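Long-range contacts in putative esterase (Bacteroides intestinalis DSM 17393, PDB 5VOL), which is a family CE1 carbohydrate esterase that probably releases ferulic acid from arabinoxylan, and binds calcium ions between its subunits: residues F216-D222 with Q244-G250; C195-M200 with E231-M236; V59-H65 with W254-H258; V159-S163 with A260-C264. All coordinates share one frame; numbering follows the deposited sequence.

How the contacts relate
The four contacts tie the end of an alpha/beta-hydrolase sheet that holds strands 158-162, 214-218 and 244-246 to the helices packed on it. Contacts 1 and 4 lie closest, with centres about 9 Å apart, and share neighbouring strands: Asp218 OD2 of contact 1 is 2.7 Å from Tyr160 OH of contact 4. Contacts 3 and 4 use the same helix 254-271, with centres about 11 Å apart. Contact 2, about 16 Å from contact 1 between centres, covers its strands through Phe232 and Tyr233. Contact 1 carries the calcium ligands, whereas Cys219 and Trp257, of contacts 1 and 3, touch residues of a probable Ser-His-Asp catalytic triad.

Contact 1 of 4, residues F216-D222 with Q244-G250; sequences FVDCGDD and QFRVRDG. With CA (calcium ion), chain Q; CA (calcium ion), chain B.
Asp221 and Asp249 come together on a calcium ion. Asp221 gives it both carboxylate oxygens, whereas Asp249 OD1 (2.3 Å from the metal) and Asp222 OD2 give one each; two waters and Gln244 of the second subunit complete the site. The reciprocal ion is bound by Gln244 OE1 at 2.4 Å, with Asp221 and Asp249, and by symmetry probably Asp222, of the second subunit. Second-shell bonds position these ligands. Gly250 N donates to Asp221 OD1 (3.1 Å, 166°), arriving nearly along the C-O bond, and Asp222 N is held by Gly250 O. Arg246 grips Gln244 OE1 end-on: NH1 lies on a lone pair in the carbonyl plane, while NH2, at 2.8 Å from OE1, sits above that plane. Phe216 CZ lies over one face of this guanidinium, and Gln244 CB rests over the Phe216 ring, 3.9 Å from its centroid. A leucine in place of Arg246 removes both N-H donors to Gln244 OE1, and would probably leave the amide held by the calcium with its rotation less well fixed. Farther along, Arg248 meets Asp218 side-on, NE to OD1 and NH2 to OD2, both 3.0 Å, with Tyr160 as a further partner of OD2. Backbone bonds of a parallel strand pair, such as Val217 N to Gln244 O at 2.8 Å, join strands whose axes differ by 9°. Strand 244-246, outermost of the sheet within this chain, follows 214-218 through helix 226-238, a beta-alpha-beta crossover; that helix covers Val217 and Phe245, while helix 254-271 meets Asp218 and Arg248.

Contact 2 of 4, residues C195-M200 with E231-M236; sequences CVKYVM and EFYQAM
Val196 and Phe232, whose CA atoms are 4.8 Å apart, mark the nearest backbone approach of helices 195-200 and 231-236, which run side by side in nearly the same direction, their axes 14° apart and 8.9 Å away at closest. Here Val196 CG2 slides past the Phe232 side chain, reaching its CB at 4.0 Å. The ring itself turns an edge to the other helix: Phe232 CD1 lies 3.8 Å from Cys195 O, which is in the ring plane, and Met236 CG of its own helix covers one face. Val199 fits between the ring and the next turn. With CG1 trans to its backbone N (chi1 180°), its two methyls divide the work: CG1 rests on Ala235, 3.8 Å from CB, while CG2 reaches Met236 SD at 3.8 Å and Phe232 CE1 at 4.0 Å. Met200, bent at both later torsions, brings CE round to 3.7 Å from Ala235 CB, so that two side chains converge on one small methyl. The polar neighbours find partners outside the pair: Cys195 O accepts from Gln150 NE2, and Glu231 OE2 forms a salt bridge with Arg228. Phe232 also packs on Val217 of strand 214-218. With contacts among methyls, sulfur and ring carbons as the links between the helices, the fit depends on shape rather than on directed polar bonds, and the ring-edge carbonyl adds at most a mild electrostatic attraction.

Contact 3 of 4, residues V59-H65 with W254-H258; sequences VWAERGH and WEYWH
Trp254 drives an edge into the face of Trp60: their six-membered rings form a T-shaped pair, centroids 4.9 Å apart and planes at 76°, with Trp254 CH2 over the centre of the Trp60 ring. Gly64 CA approaches Trp254 CZ3 at 3.6 Å, where a side chain would press on that ring and strike Trp60 O. One face of Trp254 carries Arg63 CG, 3.8 Å from the centroid of the five-membered ring; the opposite face carries Trp257 CE3. Arg63 extends CG trans to its backbone N (chi1 179°), then bends, which lays its guanidinium over Trp254 CB. Replacing Trp254 with alanine would probably open a gap beside Trp60 and leave the Arg63 aliphatic chain without its platform. At the polar edge, Arg63 NH2 bonds Glu255 OE2 at 2.8 Å (165°) on the anti lone pair, and a water joins NH1 to the same oxygen. Asp68 of the third subunit also pairs with Arg63, and Glu255 OE1 is hydrogen-bonded to Tyr262 OH and His258 NE2 of that subunit. The chemistry thus grades from aromatic packing to a charge network shared across a subunit interface, where the arginine is likely to favour the ionised carboxylate of Glu255.

Contact 4 of 4, residues V159-S163 with A260-C264; sequences VYAMS and ALYQC
Two first torsions set this contact: Tyr160 has CG trans to its backbone N (chi1 -168°), sending the ring from strand to helix and under Cys264 CB, and Cys264 has SG in the same trans position, which lays the sulfur beside the base of that ring. Cys264 CB sits over the centre of one ring face, 3.6 Å from the centroid, a CH-pi contact. Its SG meets the ring obliquely, 4.2 Å from the same centroid, as a sulfur-aromatic contact, and touches Tyr160 CB at 3.6 Å. At the far end of the ring, Gln263 NE2 donates to Tyr160 OH over 3.0 Å; the bond is bent (141°), and the hydroxyl lies out of the amide plane. The same hydroxyl also bonds Asp218, so the buried oxygen has two partners, Gln263 on the helix and Asp218 on the neighbouring strand. Met162, two residues on and with its CG at the Tyr160 ring edge, adds a second apolar patch. Extended beyond CG, its chain runs along Ala260, SD standing 3.8 Å from Ala260 CB, while the methyl CE comes within 4.3 Å of Cys264 CB. Small residues on the helix, Ala260 and Cys264, let the Tyr160 ring and the Met162 chain approach it closely. Strand 159-162 and helix 260-264 run nearly antiparallel, 166° between axes that come within 9.9 Å. This strand lies inside the sheet of the alpha/beta-hydrolase core, flanked by 133-138 and 214-218; Phe216 of the latter stacks with Tyr160, and Ala136 of the former touches both Tyr160 and Cys264 beneath helix 254-271.

Contact 1 of 4, residues F216-D222 with Q244-G250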
# COMPACT_ATOMS: atom_id res chain seq x y z
N PHE C 216 -13.09 10.24 -9.46
CA PHE C 216 -12.34 9.06 -9.02
C PHE C 216 -13.33 7.89 -8.93
O PHE C 216 -14.31 7.97 -8.20
CB PHE C 216 -11.67 9.33 -7.66
CG PHE C 216 -10.48 8.45 -7.36
CD1 PHE C 216 -10.62 7.07 -7.22
CD2 PHE C 216 -9.22 9.01 -7.17
CE1 PHE C 216 -9.53 6.26 -6.92
CE2 PHE C 216 -8.12 8.21 -6.87
CZ PHE C 216 -8.26 6.82 -6.75
N VAL C 217 -13.08 6.84 -9.70
CA VAL C 217 -13.94 5.66 -9.71
C VAL C 217 -13.19 4.44 -9.17
O VAL C 217 -12.11 4.09 -9.66
CB VAL C 217 -14.46 5.38 -11.13
CG1 VAL C 217 -15.26 4.08 -11.17
CG2 VAL C 217 -15.30 6.58 -11.60
N ASP C 218 -13.77 3.80 -8.16
CA ASP C 218 -13.08 2.75 -7.38
C ASP C 218 -14.02 1.56 -7.18
O ASP C 218 -15.02 1.71 -6.48
CB ASP C 218 -12.65 3.34 -6.04
CG ASP C 218 -11.84 2.40 -5.18
OD1 ASP C 218 -11.36 1.35 -5.67
OD2 ASP C 218 -11.65 2.74 -3.99
N CYS C 219 -13.71 0.41 -7.79
CA CYS C 219 -14.63 -0.75 -7.78
C CYS C 219 -13.87 -2.08 -7.86
O CYS C 219 -12.95 -2.22 -8.67
CB CYS C 219 -15.63 -0.66 -8.94
SG CYS C 219 -16.93 -1.95 -8.95
N GLY C 220 -14.26 -3.04 -7.03
CA GLY C 220 -13.50 -4.27 -6.85
C GLY C 220 -13.62 -5.26 -8.00
O GLY C 220 -14.62 -5.29 -8.70
N ASP C 221 -12.61 -6.11 -8.15
CA ASP C 221 -12.61 -7.05 -9.27
C ASP C 221 -13.73 -8.09 -9.15
O ASP C 221 -14.15 -8.66 -10.16
CB ASP C 221 -11.23 -7.71 -9.46
CG ASP C 221 -10.83 -8.66 -8.32
OD1 ASP C 221 -11.33 -8.54 -7.19
OD2 ASP C 221 -9.95 -9.52 -8.58
N ASP C 222 -14.23 -8.32 -7.94
CA ASP C 222 -15.27 -9.33 -7.75
C ASP C 222 -16.67 -8.72 -7.54
O ASP C 222 -17.60 -9.41 -7.13
CB ASP C 222 -14.93 -10.24 -6.57
CG ASP C 222 -13.57 -10.89 -6.71
OD1 ASP C 222 -13.28 -11.47 -7.79
OD2 ASP C 222 -12.78 -10.81 -5.74
N GLN C 244 -9.82 9.18 -12.68
CA GLN C 244 -9.03 8.07 -12.16
C GLN C 244 -9.92 6.83 -12.04
O GLN C 244 -11.08 6.94 -11.65
CB GLN C 244 -8.42 8.39 -10.79
CG GLN C 244 -7.46 9.58 -10.78
CD GLN C 244 -6.27 9.38 -11.70
OE1 GLN C 244 -5.72 8.28 -11.79
NE2 GLN C 244 -5.87 10.43 -12.41
N PHE C 245 -9.36 5.67 -12.37
CA PHE C 245 -10.09 4.40 -12.24
C PHE C 245 -9.20 3.41 -11.49
O PHE C 245 -8.04 3.23 -11.86
CB PHE C 245 -10.47 3.87 -13.63
CG PHE C 245 -11.36 2.64 -13.62
CD1 PHE C 245 -12.43 2.54 -12.74
CD2 PHE C 245 -11.13 1.59 -14.50
CE1 PHE C 245 -13.25 1.40 -12.73
CE2 PHE C 245 -11.95 0.45 -14.51
CZ PHE C 245 -13.01 0.35 -13.62
N ARG C 246 -9.72 2.82 -10.41
CA ARG C 246 -9.01 1.74 -9.72
C ARG C 246 -9.90 0.52 -9.61
O ARG C 246 -11.05 0.63 -9.23
CB ARG C 246 -8.56 2.16 -8.32
CG ARG C 246 -7.79 3.49 -8.27
CD ARG C 246 -6.34 3.39 -8.77
NE ARG C 246 -5.72 4.70 -8.66
CZ ARG C 246 -5.72 5.61 -9.63
NH1 ARG C 246 -6.25 5.33 -10.81
NH2 ARG C 246 -5.17 6.81 -9.43
N VAL C 247 -9.33 -0.64 -9.92
CA VAL C 247 -10.01 -1.89 -9.64
C VAL C 247 -9.09 -2.59 -8.66
O VAL C 247 -8.00 -3.02 -9.03
CB VAL C 247 -10.22 -2.73 -10.90
CG1 VAL C 247 -10.85 -4.10 -10.55
CG2 VAL C 247 -11.08 -1.96 -11.93
N ARG C 248 -9.50 -2.64 -7.39
CA ARG C 248 -8.73 -3.31 -6.36
C ARG C 248 -9.32 -4.68 -6.06
O ARG C 248 -10.40 -5.01 -6.55
CB ARG C 248 -8.69 -2.45 -5.10
CG ARG C 248 -8.14 -1.05 -5.38
CD ARG C 248 -8.07 -0.22 -4.11
NE ARG C 248 -9.37 0.27 -3.66
CZ ARG C 248 -9.96 -0.07 -2.52
NH1 ARG C 248 -9.40 -0.95 -1.70
NH2 ARG C 248 -11.13 0.46 -2.19
N ASP C 249 -8.61 -5.49 -5.28
CA ASP C 249 -9.16 -6.78 -4.85
C ASP C 249 -10.43 -6.57 -4.00
O ASP C 249 -10.44 -5.77 -3.07
CB ASP C 249 -8.12 -7.57 -4.06
CG ASP C 249 -8.56 -9.02 -3.80
OD1 ASP C 249 -9.27 -9.61 -4.65
OD2 ASP C 249 -8.18 -9.58 -2.76
N GLY C 250 -11.48 -7.32 -4.31
CA GLY C 250 -12.63 -7.36 -3.43
C GLY C 250 -13.98 -7.25 -4.10
O GLY C 250 -14.09 -7.11 -5.31
CA CA Q . -10.28 -10.68 -6.46
CA CA B . -4.68 7.33 -13.78
O HOH W 1 -10.95 -12.44 -8.30
O HOH W 2 -3.36 9.42 -14.08
O HOH W 3 -10.48 -12.51 -4.70
O HOH W 4 -6.52 8.45 -15.21

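Contact 2 of 4, residues C195-M200 with E231-M236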
# COMPACT_ATOMS: atom_id res chain seq x y z
N CYS C 195 -25.76 7.10 -15.11
CA CYS C 195 -24.53 7.87 -15.08
C CYS C 195 -23.77 7.64 -16.37
O CYS C 195 -23.12 8.53 -16.88
CB CYS C 195 -23.67 7.49 -13.86
SG CYS C 195 -24.43 7.97 -12.29
N VAL C 196 -23.87 6.41 -16.87
CA VAL C 196 -23.24 6.04 -18.12
C VAL C 196 -23.86 6.79 -19.28
O VAL C 196 -23.16 7.46 -20.04
CB VAL C 196 -23.33 4.53 -18.36
CG1 VAL C 196 -22.71 4.17 -19.70
CG2 VAL C 196 -22.65 3.77 -17.21
N LYS C 197 -25.19 6.71 -19.41
CA LYS C 197 -25.90 7.38 -20.50
C LYS C 197 -25.59 8.87 -20.51
O LYS C 197 -25.43 9.47 -21.57
CB LYS C 197 -27.42 7.17 -20.40
CG LYS C 197 -28.19 8.01 -21.41
CD LYS C 197 -29.71 7.75 -21.39
CE LYS C 197 -30.38 8.46 -20.23
NZ LYS C 197 -30.12 9.94 -20.22
N TYR C 198 -25.50 9.47 -19.32
CA TYR C 198 -25.28 10.90 -19.21
C TYR C 198 -24.00 11.33 -19.91
O TYR C 198 -23.95 12.39 -20.54
CB TYR C 198 -25.23 11.33 -17.74
CG TYR C 198 -25.35 12.81 -17.58
CD1 TYR C 198 -24.23 13.63 -17.61
CD2 TYR C 198 -26.59 13.41 -17.41
CE1 TYR C 198 -24.34 15.00 -17.47
CE2 TYR C 198 -26.71 14.78 -17.26
CZ TYR C 198 -25.58 15.57 -17.30
OH TYR C 198 -25.70 16.93 -17.14
N VAL C 199 -22.96 10.51 -19.80
CA VAL C 199 -21.70 10.79 -20.48
C VAL C 199 -21.79 10.42 -21.96
O VAL C 199 -21.34 11.18 -22.80
CB VAL C 199 -20.52 10.03 -19.83
CG1 VAL C 199 -19.21 10.35 -20.58
CG2 VAL C 199 -20.42 10.40 -18.35
N MET C 200 -22.39 9.28 -22.26
CA MET C 200 -22.46 8.78 -23.64
C MET C 200 -23.15 9.76 -24.59
O MET C 200 -22.77 9.88 -25.74
CB MET C 200 -23.20 7.45 -23.69
CG MET C 200 -22.66 6.39 -22.78
SD MET C 200 -22.01 5.02 -23.73
CE MET C 200 -20.51 5.78 -24.35
N GLU C 231 -17.95 0.63 -17.94
CA GLU C 231 -18.59 1.37 -19.02
C GLU C 231 -18.56 2.87 -18.75
O GLU C 231 -18.37 3.67 -19.66
CB GLU C 231 -20.06 0.93 -19.21
CG GLU C 231 -20.24 -0.50 -19.65
CD GLU C 231 -21.72 -0.90 -19.63
OE1 GLU C 231 -22.57 -0.03 -19.92
OE2 GLU C 231 -22.02 -2.06 -19.31
N PHE C 232 -18.77 3.25 -17.50
CA PHE C 232 -18.70 4.65 -17.15
C PHE C 232 -17.29 5.19 -17.41
O PHE C 232 -17.11 6.25 -18.02
CB PHE C 232 -19.07 4.86 -15.68
CG PHE C 232 -18.86 6.27 -15.21
CD1 PHE C 232 -19.85 7.22 -15.36
CD2 PHE C 232 -17.66 6.65 -14.62
CE1 PHE C 232 -19.66 8.52 -14.93
CE2 PHE C 232 -17.47 7.94 -14.18
CZ PHE C 232 -18.46 8.88 -14.33
N TYR C 233 -16.28 4.46 -16.96
CA TYR C 233 -14.91 4.92 -17.14
C TYR C 233 -14.57 5.02 -18.63
O TYR C 233 -14.04 6.03 -19.09
CB TYR C 233 -13.90 4.01 -16.43
CG TYR C 233 -12.48 4.50 -16.67
CD1 TYR C 233 -12.09 5.78 -16.29
CD2 TYR C 233 -11.55 3.69 -17.32
CE1 TYR C 233 -10.81 6.25 -16.54
CE2 TYR C 233 -10.27 4.15 -17.57
CZ TYR C 233 -9.91 5.42 -17.18
OH TYR C 233 -8.63 5.88 -17.42
N GLN C 234 -14.87 3.96 -19.39
CA GLN C 234 -14.61 3.97 -20.82
C GLN C 234 -15.29 5.16 -21.51
O GLN C 234 -14.66 5.85 -22.32
CB GLN C 234 -15.06 2.64 -21.44
CG GLN C 234 -14.11 1.48 -21.08
CD GLN C 234 -14.60 0.13 -21.54
OE1 GLN C 234 -15.81 -0.15 -21.56
NE2 GLN C 234 -13.66 -0.75 -21.91
N ALA C 235 -16.55 5.44 -21.16
CA ALA C 235 -17.24 6.61 -21.72
C ALA C 235 -16.54 7.92 -21.36
O ALA C 235 -16.37 8.80 -22.20
CB ALA C 235 -18.69 6.65 -21.25
N MET C 236 -16.13 8.06 -20.10
CA MET C 236 -15.40 9.25 -19.66
C MET C 236 -14.08 9.42 -20.45
O MET C 236 -13.83 10.48 -21.03
CB MET C 236 -15.09 9.16 -18.16
CG MET C 236 -16.31 9.32 -17.27
SD MET C 236 -16.86 11.03 -17.16
CE MET C 236 -15.79 11.65 -15.86

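Contact 3 of 4, residues V59-H65 with W254-H258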
# COMPACT_ATOMS: atom_id res chain seq x y z
N VAL C 59 -24.17 4.29 9.07
CA VAL C 59 -23.29 3.19 8.69
C VAL C 59 -21.84 3.65 8.42
O VAL C 59 -20.89 2.94 8.76
CB VAL C 59 -23.83 2.43 7.45
CG1 VAL C 59 -23.78 3.29 6.21
CG2 VAL C 59 -23.07 1.13 7.25
N TRP C 60 -21.66 4.83 7.83
CA TRP C 60 -20.31 5.33 7.54
C TRP C 60 -19.51 5.56 8.83
O TRP C 60 -18.31 5.30 8.87
CB TRP C 60 -20.37 6.61 6.68
CG TRP C 60 -20.30 6.31 5.20
CD1 TRP C 60 -21.29 6.48 4.28
CD2 TRP C 60 -19.18 5.75 4.50
NE1 TRP C 60 -20.85 6.08 3.04
CE2 TRP C 60 -19.56 5.62 3.15
CE3 TRP C 60 -17.89 5.35 4.88
CZ2 TRP C 60 -18.69 5.12 2.17
CZ3 TRP C 60 -17.03 4.85 3.91
CH2 TRP C 60 -17.43 4.73 2.58
N ALA C 61 -20.17 6.02 9.89
CA ALA C 61 -19.50 6.16 11.16
C ALA C 61 -19.31 4.81 11.87
O ALA C 61 -18.24 4.54 12.41
CB ALA C 61 -20.26 7.13 12.07
N GLU C 62 -20.32 3.96 11.84
CA GLU C 62 -20.30 2.73 12.64
C GLU C 62 -19.48 1.62 12.01
O GLU C 62 -18.78 0.90 12.71
CB GLU C 62 -21.73 2.24 12.89
CG GLU C 62 -22.57 3.30 13.56
CD GLU C 62 -23.89 2.77 14.09
OE1 GLU C 62 -24.29 1.66 13.69
OE2 GLU C 62 -24.51 3.48 14.91
N ARG C 63 -19.57 1.45 10.70
CA ARG C 63 -18.82 0.39 10.02
C ARG C 63 -17.69 0.97 9.16
O ARG C 63 -16.67 0.30 8.94
CB ARG C 63 -19.77 -0.47 9.16
CG ARG C 63 -19.06 -1.61 8.39
CD ARG C 63 -18.36 -2.61 9.33
NE ARG C 63 -17.56 -3.63 8.62
CZ ARG C 63 -16.29 -3.48 8.23
NH1 ARG C 63 -15.65 -2.34 8.44
NH2 ARG C 63 -15.66 -4.47 7.61
N GLY C 64 -17.87 2.18 8.66
CA GLY C 64 -16.85 2.86 7.88
C GLY C 64 -15.75 3.39 8.78
O GLY C 64 -14.64 3.64 8.32
N HIS C 65 -16.06 3.54 10.07
CA HIS C 65 -15.14 4.13 11.05
C HIS C 65 -14.58 5.48 10.59
O HIS C 65 -13.38 5.75 10.76
CB HIS C 65 -13.98 3.15 11.36
CG HIS C 65 -14.45 1.81 11.82
ND1 HIS C 65 -15.16 1.62 12.99
CD2 HIS C 65 -14.33 0.58 11.26
CE1 HIS C 65 -15.46 0.34 13.13
NE2 HIS C 65 -14.95 -0.31 12.09
N TRP C 254 -17.93 -3.99 2.98
CA TRP C 254 -17.47 -2.85 3.78
C TRP C 254 -15.96 -2.79 3.96
O TRP C 254 -15.42 -1.72 4.25
CB TRP C 254 -18.18 -2.84 5.14
CG TRP C 254 -19.39 -1.97 5.01
CD1 TRP C 254 -20.68 -2.38 4.79
CD2 TRP C 254 -19.41 -0.53 5.00
NE1 TRP C 254 -21.50 -1.28 4.67
CE2 TRP C 254 -20.75 -0.14 4.79
CE3 TRP C 254 -18.43 0.46 5.16
CZ2 TRP C 254 -21.14 1.20 4.74
CZ3 TRP C 254 -18.81 1.79 5.11
CH2 TRP C 254 -20.16 2.15 4.90
N GLU C 255 -15.25 -3.90 3.76
CA GLU C 255 -13.80 -3.78 3.75
C GLU C 255 -13.38 -2.95 2.55
O GLU C 255 -12.43 -2.17 2.62
CB GLU C 255 -13.10 -5.15 3.71
CG GLU C 255 -13.02 -5.83 5.07
CD GLU C 255 -12.26 -5.02 6.11
OE1 GLU C 255 -11.02 -4.86 5.98
OE2 GLU C 255 -12.90 -4.51 7.06
N TYR C 256 -14.09 -3.10 1.43
CA TYR C 256 -13.79 -2.29 0.26
C TYR C 256 -14.06 -0.80 0.50
O TYR C 256 -13.32 0.06 0.04
CB TYR C 256 -14.59 -2.77 -0.97
CG TYR C 256 -13.91 -2.39 -2.26
CD1 TYR C 256 -12.88 -3.19 -2.78
CD2 TYR C 256 -14.25 -1.23 -2.94
CE1 TYR C 256 -12.23 -2.84 -3.97
CE2 TYR C 256 -13.59 -0.87 -4.13
CZ TYR C 256 -12.58 -1.69 -4.63
OH TYR C 256 -11.92 -1.36 -5.80
N TRP C 257 -15.13 -0.50 1.22
CA TRP C 257 -15.61 0.89 1.34
C TRP C 257 -14.86 1.60 2.46
O TRP C 257 -14.51 2.76 2.33
CB TRP C 257 -17.13 0.91 1.56
CG TRP C 257 -17.83 0.28 0.39
CD1 TRP C 257 -17.47 0.41 -0.93
CD2 TRP C 257 -18.95 -0.62 0.41
NE1 TRP C 257 -18.30 -0.36 -1.72
CE2 TRP C 257 -19.22 -0.99 -0.92
CE3 TRP C 257 -19.75 -1.14 1.43
CZ2 TRP C 257 -20.26 -1.86 -1.26
CZ3 TRP C 257 -20.80 -2.01 1.08
CH2 TRP C 257 -21.03 -2.36 -0.25
N HIS C 258 -14.54 0.88 3.53
CA HIS C 258 -13.67 1.46 4.55
C HIS C 258 -12.26 1.78 4.00
O HIS C 258 -11.72 2.87 4.20
CB HIS C 258 -13.56 0.52 5.76
CG HIS C 258 -12.36 0.78 6.61
ND1 HIS C 258 -11.19 0.06 6.50
CD2 HIS C 258 -12.14 1.68 7.60
CE1 HIS C 258 -10.30 0.51 7.35
NE2 HIS C 258 -10.86 1.49 8.05
O HOH W 5 -12.81 -2.09 8.42

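Contact 4 of 4, residues V159-S163 with A260-C264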
# COMPACT_ATOMS: atom_id res chain seq x y z
N VAL C 159 -15.81 14.23 -7.18
CA VAL C 159 -16.67 13.08 -6.94
C VAL C 159 -15.83 11.81 -6.75
O VAL C 159 -14.98 11.51 -7.58
CB VAL C 159 -17.66 12.84 -8.10
CG1 VAL C 159 -18.50 11.57 -7.86
CG2 VAL C 159 -18.58 14.06 -8.30
N TYR C 160 -16.07 11.08 -5.67
CA TYR C 160 -15.41 9.79 -5.45
C TYR C 160 -16.49 8.71 -5.39
O TYR C 160 -17.22 8.62 -4.42
CB TYR C 160 -14.58 9.79 -4.16
CG TYR C 160 -13.65 8.61 -4.03
CD1 TYR C 160 -14.12 7.34 -3.72
CD2 TYR C 160 -12.27 8.77 -4.21
CE1 TYR C 160 -13.25 6.24 -3.60
CE2 TYR C 160 -11.39 7.69 -4.10
CZ TYR C 160 -11.89 6.44 -3.80
OH TYR C 160 -11.01 5.38 -3.68
N ALA C 161 -16.57 7.90 -6.43
CA ALA C 161 -17.62 6.90 -6.58
C ALA C 161 -17.13 5.50 -6.21
O ALA C 161 -16.28 4.96 -6.91
CB ALA C 161 -18.12 6.92 -8.02
N MET C 162 -17.67 4.91 -5.13
CA MET C 162 -17.25 3.56 -4.68
C MET C 162 -18.24 2.49 -5.08
O MET C 162 -19.41 2.59 -4.69
CB MET C 162 -17.10 3.50 -3.16
CG MET C 162 -16.33 4.64 -2.51
SD MET C 162 -16.60 4.55 -0.74
CE MET C 162 -15.70 6.01 -0.23
N SER C 163 -17.78 1.47 -5.81
CA SER C 163 -18.62 0.34 -6.19
C SER C 163 -19.98 0.83 -6.68
O SER C 163 -21.03 0.33 -6.25
CB SER C 163 -18.81 -0.60 -5.00
OG SER C 163 -17.59 -0.83 -4.31
N ALA C 260 -11.52 2.30 0.98
CA ALA C 260 -11.68 3.36 -0.01
C ALA C 260 -11.52 4.75 0.61
O ALA C 260 -11.04 5.68 -0.05
CB ALA C 260 -13.08 3.23 -0.71
N LEU C 261 -11.92 4.90 1.86
CA LEU C 261 -11.76 6.18 2.55
C LEU C 261 -10.34 6.68 2.57
O LEU C 261 -10.10 7.88 2.52
CB LEU C 261 -12.25 6.07 4.00
CG LEU C 261 -13.74 6.19 4.22
CD1 LEU C 261 -14.01 6.06 5.71
CD2 LEU C 261 -14.24 7.55 3.70
N TYR C 262 -9.38 5.75 2.65
CA TYR C 262 -7.98 6.11 2.71
C TYR C 262 -7.48 6.68 1.38
O TYR C 262 -6.45 7.35 1.33
CB TYR C 262 -7.13 4.90 3.14
CG TYR C 262 -7.14 4.67 4.64
CD1 TYR C 262 -6.22 5.33 5.45
CD2 TYR C 262 -8.08 3.83 5.25
CE1 TYR C 262 -6.21 5.15 6.81
CE2 TYR C 262 -8.09 3.65 6.63
CZ TYR C 262 -7.14 4.31 7.40
OH TYR C 262 -7.10 4.16 8.76
N GLN C 263 -8.22 6.44 0.31
CA GLN C 263 -7.93 7.12 -0.96
C GLN C 263 -8.82 8.35 -1.16
O GLN C 263 -8.37 9.39 -1.68
CB GLN C 263 -8.09 6.14 -2.12
CG GLN C 263 -6.96 5.12 -2.17
CD GLN C 263 -7.38 3.77 -2.74
OE1 GLN C 263 -6.72 2.76 -2.48
NE2 GLN C 263 -8.47 3.75 -3.52
N CYS C 264 -10.07 8.22 -0.75
CA CYS C 264 -11.07 9.27 -0.94
C CYS C 264 -10.75 10.55 -0.17
O CYS C 264 -10.79 11.63 -0.73
CB CYS C 264 -12.46 8.77 -0.53
SG CYS C 264 -13.77 10.01 -0.68